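Local coordinates for probable translation initiation factor eIF-2B subunit beta (Schizosaccharomyces pombe, PDB 5B04), which forms part of the eIF2B complex, which catalyses the exchange of GDP for GTP on the gamma subunit of translation initiation factor eIF2, at residues F35-E40 with E78-N83; A24-R29 with V72-T77; A268-I273 with Q300-A305; L212-S217 with I236-F241. All blocks are in the same frame, centred on the assembly; numbering follows the deposited sequence.

Contact 1 of 4, residues F35-E40 with E78-N83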
loop_
_atom_site.group_PDB
_atom_site.type_symbol
_atom_site.label_atom_id
_atom_site.label_comp_id
_atom_site.label_asym_id
_atom_site.label_seq_id
_atom_site.Cartn_x
_atom_site.Cartn_y
_atom_site.Cartn_z
ATOM N N PHE C 35 -21.726 -5.006 -24.744
ATOM C CA PHE C 35 -22.158 -6.333 -25.170
ATOM C C PHE C 35 -23.340 -6.284 -26.135
ATOM O O PHE C 35 -23.318 -6.928 -27.184
ATOM C CB PHE C 35 -22.516 -7.193 -23.958
ATOM C CG PHE C 35 -22.731 -8.641 -24.289
ATOM C CD1 PHE C 35 -21.652 -9.490 -24.466
ATOM C CD2 PHE C 35 -24.012 -9.154 -24.425
ATOM C CE1 PHE C 35 -21.844 -10.824 -24.774
ATOM C CE2 PHE C 35 -24.209 -10.488 -24.732
ATOM C CZ PHE C 35 -23.123 -11.323 -24.906
ATOM N N ALA C 36 -24.371 -5.526 -25.772
ATOM C CA ALA C 36 -25.567 -5.414 -26.601
ATOM C C ALA C 36 -25.236 -4.832 -27.972
ATOM O O ALA C 36 -25.687 -5.342 -28.997
ATOM C CB ALA C 36 -26.616 -4.562 -25.904
ATOM N N VAL C 37 -24.442 -3.768 -27.977
ATOM C CA VAL C 37 -24.022 -3.124 -29.216
ATOM C C VAL C 37 -23.216 -4.084 -30.089
ATOM O O VAL C 37 -23.427 -4.159 -31.300
ATOM C CB VAL C 37 -23.190 -1.854 -28.933
ATOM C CG1 VAL C 37 -22.476 -1.388 -30.184
ATOM C CG2 VAL C 37 -24.079 -0.748 -28.385
ATOM N N ALA C 38 -22.306 -4.826 -29.464
ATOM C CA ALA C 38 -21.455 -5.771 -30.182
ATOM C C ALA C 38 -22.271 -6.846 -30.894
ATOM O O ALA C 38 -22.049 -7.127 -32.071
ATOM C CB ALA C 38 -20.457 -6.413 -29.230
ATOM N N VAL C 39 -23.216 -7.440 -30.172
ATOM C CA VAL C 39 -24.048 -8.503 -30.724
ATOM C C VAL C 39 -24.913 -8.002 -31.876
ATOM O O VAL C 39 -24.911 -8.582 -32.961
ATOM C CB VAL C 39 -24.957 -9.124 -29.646
ATOM C CG1 VAL C 39 -25.912 -10.129 -30.270
ATOM C CG2 VAL C 39 -24.118 -9.781 -28.561
ATOM N N GLU C 40 -25.645 -6.918 -31.634
ATOM C CA GLU C 40 -26.542 -6.350 -32.638
ATOM C C GLU C 40 -25.797 -5.904 -33.893
ATOM O O GLU C 40 -26.302 -6.053 -35.005
ATOM C CB GLU C 40 -27.326 -5.175 -32.052
ATOM C CG GLU C 40 -28.510 -5.592 -31.193
ATOM C CD GLU C 40 -29.597 -6.278 -31.999
ATOM O OE1 GLU C 40 -29.998 -5.729 -33.047
ATOM O OE2 GLU C 40 -30.047 -7.369 -31.587
ATOM N N GLU C 78 -19.614 4.052 -28.347
ATOM C CA GLU C 78 -19.863 2.624 -28.194
ATOM C C GLU C 78 -18.881 1.861 -29.076
ATOM O O GLU C 78 -19.255 1.295 -30.102
ATOM C CB GLU C 78 -21.309 2.275 -28.556
ATOM C CG GLU C 78 -22.351 2.931 -27.659
ATOM C CD GLU C 78 -22.565 2.182 -26.355
ATOM O OE1 GLU C 78 -23.346 2.671 -25.511
ATOM O OE2 GLU C 78 -21.960 1.104 -26.177
ATOM N N PHE C 79 -17.621 1.856 -28.653
ATOM C CA PHE C 79 -16.509 1.367 -29.466
ATOM C C PHE C 79 -16.610 -0.111 -29.829
ATOM O O PHE C 79 -15.931 -0.573 -30.747
ATOM C CB PHE C 79 -15.187 1.622 -28.739
ATOM C CG PHE C 79 -15.009 3.042 -28.286
ATOM C CD1 PHE C 79 -15.451 3.445 -27.036
ATOM C CD2 PHE C 79 -14.400 3.974 -29.109
ATOM C CE1 PHE C 79 -15.290 4.751 -26.616
ATOM C CE2 PHE C 79 -14.235 5.282 -28.694
ATOM C CZ PHE C 79 -14.680 5.671 -27.447
ATOM N N SER C 80 -17.449 -0.849 -29.110
ATOM C CA SER C 80 -17.646 -2.268 -29.385
ATOM C C SER C 80 -18.208 -2.484 -30.789
ATOM O O SER C 80 -17.937 -3.503 -31.424
ATOM C CB SER C 80 -18.571 -2.894 -28.340
ATOM O OG SER C 80 -19.778 -2.161 -28.222
ATOM N N CYS C 81 -18.985 -1.516 -31.266
ATOM C CA CYS C 81 -19.526 -1.556 -32.621
ATOM C C CYS C 81 -18.405 -1.572 -33.652
ATOM O O CYS C 81 -18.317 -2.487 -34.472
ATOM C CB CYS C 81 -20.445 -0.358 -32.873
ATOM S SG CYS C 81 -21.161 -0.298 -34.532
ATOM N N GLY C 82 -17.554 -0.553 -33.601
ATOM C CA GLY C 82 -16.443 -0.429 -34.525
ATOM C C GLY C 82 -15.487 -1.603 -34.456
ATOM O O GLY C 82 -14.894 -1.987 -35.464
ATOM N N ASN C 83 -15.337 -2.174 -33.265
ATOM C CA ASN C 83 -14.464 -3.325 -33.072
ATOM C C ASN C 83 -14.953 -4.543 -33.846
ATOM O O ASN C 83 -14.164 -5.245 -34.476
ATOM C CB ASN C 83 -14.345 -3.664 -31.586
ATOM C CG ASN C 83 -13.603 -2.599 -30.804
ATOM O OD1 ASN C 83 -12.891 -1.774 -31.378
ATOM N ND2 ASN C 83 -13.761 -2.613 -29.485
#
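Val37 carries most of this contact, its two methyls going to different parts of the 78-83 segment. With CG1 anti to the backbone N (chi1 166°), that branch reaches the first turn of helix 79-102, where it lies 3.4 Å from Ser80 OG and 3.5 Å from Cys81 CB. The other branch, CG2, meets Glu78, where the chain enters helix 79-102, and rests 3.6 Å from Glu78 OE2. A bend at chi2 (-82°) folds the Glu78 chain, and its CB, CG and CD all come near the same methyl as the two side chains cross obliquely. The other carboxylate oxygen, OE1, accepts a hydrogen bond from Gly33 N, in the turn leading into helix 34-51. Ser80 OG faces the valine but is bonded to Pro34 O, so the polar atom in this apolar setting has its partner at the start of the opposing helix. Alongside, Ala38 CB meets Ser80 CB at 4.1 Å, and the CA atoms of this pair are 5.2 Å apart. With two such small side chains between them, the segment axes approach to 7.8 Å, their N-to-C directions 30° apart. Leu190 of helix 176-190 packs on Ala38 as well. The result is a close, roughly parallel helix pair in the all-helical N-terminal part of an eIF2B alpha/beta/delta-family subunit.

Contact 2 of 4, residues A24-R29 with V72-T77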
loop_
_atom_site.group_PDB
_atom_site.type_symbol
_atom_site.label_atom_id
_atom_site.label_comp_id
_atom_site.label_asym_id
_atom_site.label_seq_id
_atom_site.Cartn_x
_atom_site.Cartn_y
_atom_site.Cartn_z
ATOM N N ALA C 24 -30.683 4.034 -35.990
ATOM C CA ALA C 24 -31.736 4.709 -35.240
ATOM C C ALA C 24 -31.686 4.344 -33.759
ATOM O O ALA C 24 -31.754 5.216 -32.893
ATOM C CB ALA C 24 -33.098 4.369 -35.822
ATOM N N ASP C 25 -31.562 3.052 -33.476
ATOM C CA ASP C 25 -31.542 2.571 -32.099
ATOM C C ASP C 25 -30.220 2.884 -31.396
ATOM O O ASP C 25 -30.155 2.898 -30.167
ATOM C CB ASP C 25 -31.817 1.065 -32.063
ATOM C CG ASP C 25 -33.282 0.734 -32.269
ATOM O OD1 ASP C 25 -34.139 1.497 -31.775
ATOM O OD2 ASP C 25 -33.576 -0.290 -32.920
ATOM N N LEU C 26 -29.171 3.135 -32.175
ATOM C CA LEU C 26 -27.878 3.515 -31.610
ATOM C C LEU C 26 -27.873 4.979 -31.186
ATOM O O LEU C 26 -27.301 5.335 -30.155
ATOM C CB LEU C 26 -26.748 3.262 -32.612
ATOM C CG LEU C 26 -26.148 1.855 -32.652
ATOM C CD1 LEU C 26 -25.081 1.761 -33.730
ATOM C CD2 LEU C 26 -25.575 1.477 -31.294
ATOM N N LYS C 27 -28.512 5.824 -31.988
ATOM C CA LYS C 27 -28.585 7.252 -31.702
ATOM C C LYS C 27 -29.519 7.529 -30.527
ATOM O O LYS C 27 -29.214 8.348 -29.660
ATOM C CB LYS C 27 -29.047 8.021 -32.941
ATOM C CG LYS C 27 -28.068 7.969 -34.105
ATOM C CD LYS C 27 -28.784 8.130 -35.438
ATOM C CE LYS C 27 -28.707 9.551 -35.961
ATOM N NZ LYS C 27 -27.305 9.970 -36.242
ATOM N N SER C 28 -30.653 6.834 -30.502
ATOM C CA SER C 28 -31.625 6.986 -29.424
ATOM C C SER C 28 -31.167 6.260 -28.164
ATOM O O SER C 28 -31.761 6.417 -27.095
ATOM C CB SER C 28 -32.994 6.462 -29.858
ATOM O OG SER C 28 -32.973 5.053 -30.011
ATOM N N ARG C 29 -30.112 5.462 -28.310
ATOM C CA ARG C 29 -29.514 4.708 -27.210
ATOM C C ARG C 29 -30.497 3.737 -26.561
ATOM O O ARG C 29 -30.581 3.647 -25.336
ATOM C CB ARG C 29 -28.940 5.661 -26.160
ATOM C CG ARG C 29 -27.657 6.344 -26.602
ATOM C CD ARG C 29 -27.124 7.278 -25.532
ATOM N NE ARG C 29 -27.047 6.629 -24.227
ATOM C CZ ARG C 29 -26.037 5.863 -23.829
ATOM N NH1 ARG C 29 -25.011 5.637 -24.639
ATOM N NH2 ARG C 29 -26.054 5.317 -22.620
ATOM N N VAL C 72 -20.625 3.487 -36.827
ATOM C CA VAL C 72 -19.698 4.072 -35.867
ATOM C C VAL C 72 -20.142 5.471 -35.455
ATOM O O VAL C 72 -20.196 5.790 -34.268
ATOM C CB VAL C 72 -18.264 4.139 -36.440
ATOM C CG1 VAL C 72 -17.412 5.127 -35.654
ATOM C CG2 VAL C 72 -17.628 2.758 -36.447
ATOM N N LYS C 73 -20.477 6.298 -36.440
ATOM C CA LYS C 73 -20.793 7.699 -36.186
ATOM C C LYS C 73 -22.212 7.890 -35.655
ATOM O O LYS C 73 -22.600 9.000 -35.291
ATOM C CB LYS C 73 -20.591 8.521 -37.460
ATOM C CG LYS C 73 -19.336 8.135 -38.226
ATOM C CD LYS C 73 -18.581 9.342 -38.748
ATOM C CE LYS C 73 -17.393 8.908 -39.593
ATOM N NZ LYS C 73 -17.821 8.111 -40.777
ATOM N N ALA C 74 -22.981 6.807 -35.610
ATOM C CA ALA C 74 -24.312 6.848 -35.014
ATOM C C ALA C 74 -24.192 7.071 -33.513
ATOM O O ALA C 74 -24.897 7.895 -32.933
ATOM C CB ALA C 74 -25.073 5.566 -35.309
ATOM N N GLN C 75 -23.283 6.323 -32.894
ATOM C CA GLN C 75 -22.976 6.473 -31.478
ATOM C C GLN C 75 -21.500 6.156 -31.258
ATOM O O GLN C 75 -21.141 5.018 -30.956
ATOM C CB GLN C 75 -23.861 5.561 -30.627
ATOM C CG GLN C 75 -23.826 5.881 -29.146
ATOM C CD GLN C 75 -24.211 7.317 -28.857
ATOM O OE1 GLN C 75 -23.352 8.166 -28.623
ATOM N NE2 GLN C 75 -25.510 7.597 -28.875
ATOM N N PRO C 76 -20.638 7.175 -31.409
ATOM C CA PRO C 76 -19.180 7.024 -31.501
ATOM C C PRO C 76 -18.493 6.507 -30.237
ATOM O O PRO C 76 -17.360 6.034 -30.331
ATOM C CB PRO C 76 -18.708 8.447 -31.818
ATOM C CG PRO C 76 -19.759 9.324 -31.242
ATOM C CD PRO C 76 -21.049 8.589 -31.454
ATOM N N THR C 77 -19.151 6.590 -29.085
ATOM C CA THR C 77 -18.523 6.162 -27.837
ATOM C C THR C 77 -18.890 4.730 -27.463
ATOM O O THR C 77 -18.527 4.250 -26.389
ATOM C CB THR C 77 -18.891 7.096 -26.672
ATOM O OG1 THR C 77 -20.313 7.263 -26.618
ATOM C CG2 THR C 77 -18.231 8.453 -26.857
#
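The amide of Gln75 reaches across to the last turn of helix 17-27, where NE2 donates to Leu26 O at 3.2 Å with an N-H...O angle of 161°. The carbonyl oxygen lies close to the amide plane, while the donor comes in tilted from the plane of the carbonyl. The Gln75 chain bends at chi2 (57°), and NE2 at its end also comes within 3.4 Å of Arg29 CG. The Arg29 and Gln75 chains run at about a right angle, their guanidinium and amide planes 81° apart. One residue earlier, Ala74 CB touches both Leu26 CB, at 3.9 Å, and Lys27 CG, at 4.0 Å. Lys27 leads its amine onward to Asn300 and Asn303 of the neighbouring epsilon subunit. Putting an alanine in place of Gln75 would probably leave Leu26 O without its side-chain donor and open a gap beside the Arg29 methylenes. Leu26 O also takes a weak bond from Arg29 N within the Schellman motif that ends the helix. The glutamine thus adds a donor from outside to a carbonyl that the helix itself serves only weakly.

Contact 3 of 4, residues A268-I273 with Q300-A305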
loop_
_atom_site.group_PDB
_atom_site.type_symbol
_atom_site.label_atom_id
_atom_site.label_comp_id
_atom_site.label_asym_id
_atom_site.label_seq_id
_atom_site.Cartn_x
_atom_site.Cartn_y
_atom_site.Cartn_z
ATOM N N ALA C 268 -18.105 8.291 -1.436
ATOM C CA ALA C 268 -17.245 9.114 -0.595
ATOM C C ALA C 268 -16.410 8.255 0.348
ATOM O O ALA C 268 -15.333 8.660 0.784
ATOM C CB ALA C 268 -18.077 10.111 0.194
ATOM N N THR C 269 -16.910 7.062 0.651
ATOM C CA THR C 269 -16.283 6.186 1.633
ATOM C C THR C 269 -15.119 5.386 1.041
ATOM O O THR C 269 -14.402 4.695 1.765
ATOM C CB THR C 269 -17.317 5.208 2.232
ATOM O OG1 THR C 269 -18.587 5.861 2.335
ATOM C CG2 THR C 269 -16.883 4.733 3.613
ATOM N N ILE C 270 -14.931 5.495 -0.271
ATOM C CA ILE C 270 -13.924 4.709 -0.986
ATOM C C ILE C 270 -12.518 4.844 -0.401
ATOM O O ILE C 270 -11.854 3.842 -0.135
ATOM C CB ILE C 270 -13.879 5.097 -2.478
ATOM C CG1 ILE C 270 -15.148 4.619 -3.185
ATOM C CG2 ILE C 270 -12.654 4.500 -3.154
ATOM C CD1 ILE C 270 -15.236 5.039 -4.631
ATOM N N PHE C 271 -12.072 6.079 -0.192
ATOM C CA PHE C 271 -10.740 6.325 0.352
ATOM C C PHE C 271 -10.615 5.790 1.777
ATOM O O PHE C 271 -9.579 5.238 2.153
ATOM C CB PHE C 271 -10.419 7.822 0.328
ATOM C CG PHE C 271 -8.990 8.150 0.680
ATOM C CD1 PHE C 271 -8.590 8.258 2.004
ATOM C CD2 PHE C 271 -8.052 8.364 -0.316
ATOM C CE1 PHE C 271 -7.282 8.564 2.325
ATOM C CE2 PHE C 271 -6.741 8.671 0.001
ATOM C CZ PHE C 271 -6.356 8.771 1.323
ATOM N N ALA C 272 -11.676 5.954 2.558
ATOM C CA ALA C 272 -11.657 5.622 3.980
ATOM C C ALA C 272 -11.378 4.145 4.251
ATOM O O ALA C 272 -10.779 3.799 5.269
ATOM C CB ALA C 272 -12.974 6.029 4.624
ATOM N N ILE C 273 -11.810 3.278 3.341
ATOM C CA ILE C 273 -11.697 1.838 3.558
ATOM C C ILE C 273 -10.584 1.199 2.732
ATOM O O ILE C 273 -10.365 -0.009 2.808
ATOM C CB ILE C 273 -13.031 1.126 3.245
ATOM C CG1 ILE C 273 -13.601 1.601 1.905
ATOM C CG2 ILE C 273 -14.040 1.388 4.347
ATOM C CD1 ILE C 273 -13.207 0.748 0.714
ATOM N N GLN C 300 -12.417 6.779 -11.219
ATOM C CA GLN C 300 -11.206 7.548 -10.970
ATOM C C GLN C 300 -10.952 7.652 -9.474
ATOM O O GLN C 300 -9.807 7.608 -9.029
ATOM C CB GLN C 300 -11.304 8.941 -11.589
ATOM C CG GLN C 300 -10.041 9.776 -11.430
ATOM C CD GLN C 300 -9.011 9.500 -12.505
ATOM O OE1 GLN C 300 -9.070 8.481 -13.193
ATOM N NE2 GLN C 300 -8.059 10.413 -12.659
ATOM N N LEU C 301 -12.029 7.786 -8.704
ATOM C CA LEU C 301 -11.932 7.816 -7.249
ATOM C C LEU C 301 -11.252 6.553 -6.743
ATOM O O LEU C 301 -10.332 6.614 -5.931
ATOM C CB LEU C 301 -13.315 7.957 -6.611
ATOM C CG LEU C 301 -14.123 9.211 -6.945
ATOM C CD1 LEU C 301 -15.439 9.208 -6.183
ATOM C CD2 LEU C 301 -13.322 10.468 -6.641
ATOM N N VAL C 302 -11.710 5.409 -7.242
ATOM C CA VAL C 302 -11.153 4.120 -6.852
ATOM C C VAL C 302 -9.691 3.988 -7.266
ATOM O O VAL C 302 -8.836 3.661 -6.446
ATOM C CB VAL C 302 -11.952 2.956 -7.468
ATOM C CG1 VAL C 302 -11.253 1.636 -7.203
ATOM C CG2 VAL C 302 -13.366 2.934 -6.918
ATOM N N ALA C 303 -9.413 4.253 -8.540
ATOM C CA ALA C 303 -8.069 4.101 -9.088
ATOM C C ALA C 303 -7.055 5.004 -8.390
ATOM O O ALA C 303 -5.948 4.570 -8.068
ATOM C CB ALA C 303 -8.077 4.379 -10.582
ATOM N N GLN C 304 -7.431 6.258 -8.157
ATOM C CA GLN C 304 -6.539 7.204 -7.494
ATOM C C GLN C 304 -6.290 6.799 -6.048
ATOM O O GLN C 304 -5.150 6.804 -5.581
ATOM C CB GLN C 304 -7.110 8.624 -7.551
ATOM C CG GLN C 304 -7.088 9.254 -8.936
ATOM C CD GLN C 304 -5.682 9.453 -9.472
ATOM O OE1 GLN C 304 -4.722 9.561 -8.709
ATOM N NE2 GLN C 304 -5.556 9.501 -10.793
ATOM N N ALA C 305 -7.360 6.447 -5.342
ATOM C CA ALA C 305 -7.252 6.020 -3.953
ATOM C C ALA C 305 -6.467 4.718 -3.838
ATOM O O ALA C 305 -5.803 4.474 -2.832
ATOM C CB ALA C 305 -8.633 5.861 -3.337
#
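Ile270 is the main bump of this contact, pushed into the shallow hollow that Leu301, Val302 and Ala305 form on one side of helix 299-308. Its two arms fill different parts of that hollow. The longer one is extended (chi2 176°) and sets CD1 against Val302 CG2 at 3.6 Å and Leu301 CB at 4.0 Å, crossing both of those side chains at about a right angle. The shorter arm, CG2, lies 4.0 Å from Val302 CA and 4.2 Å from Ala305 CB, so both arms of the isoleucine bear on Val302. Phe271 takes up the next position along. With CG anti to the backbone N (chi1 -171°), its ring swings round toward helix 299-308, and CD2 comes 4.0 Å from Ala305 CB. That methyl meets the ring obliquely and is shared between Phe271 and Ile270. Since Ala305 projects so little, the backbones draw together here, with Phe271 CA and Ala305 CA 5.5 Å apart. Ile270 CA and Val302 CA stay further off, at 6.5 Å. Replacing Ile270 by alanine would probably open a gap facing Leu301 and Val302 and leave Val302 CG2 without its close partner. All the contacts across this interface are apolar. The Phe271 ring also meets His308 and His309, the latter edge-to-face, and the delta subunit packs against it through Ser359. On the sheet side, Ile270 rests on Gln214 and Ala238, and Val302 on Leu212 and Gln214, which seats both helices against strands 210-214 and 234-238.

Contact 4 of 4, residues L212-S217 with I236-F241. With PO4 (phosphate ion), chain M.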
loop_
_atom_site.group_PDB
_atom_site.type_symbol
_atom_site.label_atom_id
_atom_site.label_comp_id
_atom_site.label_asym_id
_atom_site.label_seq_id
_atom_site.Cartn_x
_atom_site.Cartn_y
_atom_site.Cartn_z
ATOM N N LEU C 212 -12.295 -4.578 -3.347
ATOM C CA LEU C 212 -13.074 -3.384 -3.642
ATOM C C LEU C 212 -13.482 -3.354 -5.107
ATOM O O LEU C 212 -12.648 -3.497 -6.001
ATOM C CB LEU C 212 -12.292 -2.117 -3.297
ATOM C CG LEU C 212 -12.983 -0.811 -3.703
ATOM C CD1 LEU C 212 -14.292 -0.638 -2.947
ATOM C CD2 LEU C 212 -12.071 0.385 -3.485
ATOM N N THR C 213 -14.775 -3.172 -5.346
ATOM C CA THR C 213 -15.285 -3.012 -6.699
ATOM C C THR C 213 -16.276 -1.857 -6.727
ATOM O O THR C 213 -16.743 -1.405 -5.680
ATOM C CB THR C 213 -15.961 -4.296 -7.214
ATOM O OG1 THR C 213 -16.202 -4.179 -8.622
ATOM C CG2 THR C 213 -17.276 -4.538 -6.491
ATOM N N GLN C 214 -16.591 -1.376 -7.923
ATOM C CA GLN C 214 -17.518 -0.264 -8.061
ATOM C C GLN C 214 -18.514 -0.512 -9.185
ATOM O O GLN C 214 -18.183 -1.137 -10.193
ATOM C CB GLN C 214 -16.761 1.040 -8.314
ATOM C CG GLN C 214 -17.606 2.284 -8.115
ATOM C CD GLN C 214 -17.025 3.495 -8.808
ATOM O OE1 GLN C 214 -17.062 4.604 -8.277
ATOM N NE2 GLN C 214 -16.494 3.289 -10.007
ATOM N N GLY C 215 -19.735 -0.019 -9.002
ATOM C CA GLY C 215 -20.776 -0.162 -10.001
ATOM C C GLY C 215 -21.157 -1.609 -10.240
ATOM O O GLY C 215 -20.890 -2.479 -9.413
ATOM N N CYS C 216 -21.785 -1.864 -11.382
ATOM C CA CYS C 216 -22.214 -3.210 -11.730
ATOM C C CYS C 216 -21.526 -3.704 -12.994
ATOM O O CYS C 216 -21.554 -3.044 -14.032
ATOM C CB CYS C 216 -23.731 -3.255 -11.907
ATOM S SG CYS C 216 -24.387 -1.926 -12.935
ATOM N N SER C 217 -20.905 -4.873 -12.893
ATOM C CA SER C 217 -20.250 -5.499 -14.031
ATOM C C SER C 217 -20.534 -6.993 -14.028
ATOM O O SER C 217 -20.104 -7.711 -13.125
ATOM C CB SER C 217 -18.743 -5.237 -14.000
ATOM O OG SER C 217 -18.078 -5.961 -15.021
ATOM N N ILE C 236 -16.296 -5.245 -1.058
ATOM C CA ILE C 236 -16.898 -3.940 -0.830
ATOM C C ILE C 236 -17.376 -3.368 -2.158
ATOM O O ILE C 236 -16.579 -3.136 -3.067
ATOM C CB ILE C 236 -15.913 -2.959 -0.168
ATOM C CG1 ILE C 236 -15.434 -3.509 1.177
ATOM C CG2 ILE C 236 -16.563 -1.601 0.020
ATOM C CD1 ILE C 236 -14.493 -2.580 1.913
ATOM N N VAL C 237 -18.682 -3.157 -2.273
ATOM C CA VAL C 237 -19.254 -2.622 -3.500
ATOM C C VAL C 237 -19.578 -1.142 -3.360
ATOM O O VAL C 237 -20.499 -0.760 -2.637
ATOM C CB VAL C 237 -20.537 -3.373 -3.910
ATOM C CG1 VAL C 237 -21.150 -2.737 -5.151
ATOM C CG2 VAL C 237 -20.237 -4.843 -4.153
ATOM N N ALA C 238 -18.807 -0.309 -4.049
ATOM C CA ALA C 238 -19.111 1.110 -4.119
ATOM C C ALA C 238 -20.199 1.334 -5.159
ATOM O O ALA C 238 -20.027 0.984 -6.328
ATOM C CB ALA C 238 -17.865 1.912 -4.459
ATOM N N GLU C 239 -21.324 1.893 -4.728
ATOM C CA GLU C 239 -22.408 2.226 -5.645
ATOM C C GLU C 239 -21.896 3.184 -6.712
ATOM O O GLU C 239 -21.047 4.026 -6.437
ATOM C CB GLU C 239 -23.589 2.843 -4.894
ATOM C CG GLU C 239 -23.219 4.080 -4.096
ATOM C CD GLU C 239 -24.427 4.880 -3.658
ATOM O OE1 GLU C 239 -25.483 4.271 -3.387
ATOM O OE2 GLU C 239 -24.317 6.120 -3.589
ATOM N N GLY C 240 -22.401 3.048 -7.932
ATOM C CA GLY C 240 -21.955 3.894 -9.021
ATOM C C GLY C 240 -22.836 5.114 -9.187
ATOM O O GLY C 240 -23.251 5.440 -10.299
ATOM N N PHE C 241 -23.117 5.790 -8.078
ATOM C CA PHE C 241 -24.021 6.931 -8.085
ATOM C C PHE C 241 -23.526 8.043 -9.005
ATOM O O PHE C 241 -22.347 8.386 -8.982
ATOM C CB PHE C 241 -24.208 7.477 -6.670
ATOM C CG PHE C 241 -25.304 8.485 -6.567
ATOM C CD1 PHE C 241 -26.617 8.077 -6.478
ATOM C CD2 PHE C 241 -25.031 9.841 -6.600
ATOM C CE1 PHE C 241 -27.626 8.996 -6.404
ATOM C CE2 PHE C 241 -26.052 10.764 -6.524
ATOM C CZ PHE C 241 -27.351 10.339 -6.424
HETATM P P PO4 M . -19.661 -5.728 -18.160
HETATM O O1 PO4 M . -19.320 -6.202 -19.553
HETATM O O2 PO4 M . -19.346 -4.255 -18.040
HETATM O O3 PO4 M . -18.842 -6.500 -17.154
HETATM O O4 PO4 M . -21.129 -5.957 -17.889
#
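Strands 212-214 and 236-238 run parallel, 27° apart, and are laced by three backbone hydrogen bonds: Thr213 N to Ile236 O (2.9 Å), Ala238 N to Thr213 O (2.8 Å) and Gly215 N to Ala238 O (2.9 Å). On one face Leu212 leans toward its partner strand, CD1 lying 3.9 Å from Ile236 CG2 and near Ile236 O. Further along that face, Gln214 CG lies beside Ala238 CB at 3.7 Å. The opposite face holds Thr213 and Val237, side by side and pointing the same way, with their CG2 methyls 3.8 Å apart. Thr213 OG1, anti to the backbone N (chi1 -169°), turns instead to Ile281 O. Beyond the strands Gly215 and Gly240 meet, their CA atoms 4.3 Å apart; Gly240 centres an inverse gamma turn. Ser217 N-caps helix 218-228 through Val220 N. A phosphate, probably from the crystallisation liquor, lies there, bound by Lys218 N, Thr219 OG1 and Lys321 NZ; its modelled approach to Ser217 OG is too short to trust. These strands and helix 218-228 form a beta-alpha-beta crossover unit in a Rossmann-like sheet. Strand 279-282 flanks it beside Leu212 and strand 261-265 beside Val237; helix 245-257 covers the Val237 face, with helices 270-273 and 299-308 on the other.

In the fold
From the N terminus, contacts 1 and 2 come first and cross: the chain passes 24-29, 35-40, 72-77 and 78-83 in that order, so each closes a largely helical loop that contains one segment of the other. They touch, with Val37 against Leu26 and a long, weak ion pair between Glu78 and Arg29, tying helices 17-27, 34-51, 57-74 and 79-102 into one helical unit. Contact 4 follows, closing the crossover loop from 212-217 to 236-241, and contact 3 then closes 268-273 onto 300-305. These two are in series but meet through Ile273 and Ile236, joining helices to sheet. Contacts 1 and 4 have centres about 23 Å apart and do not touch.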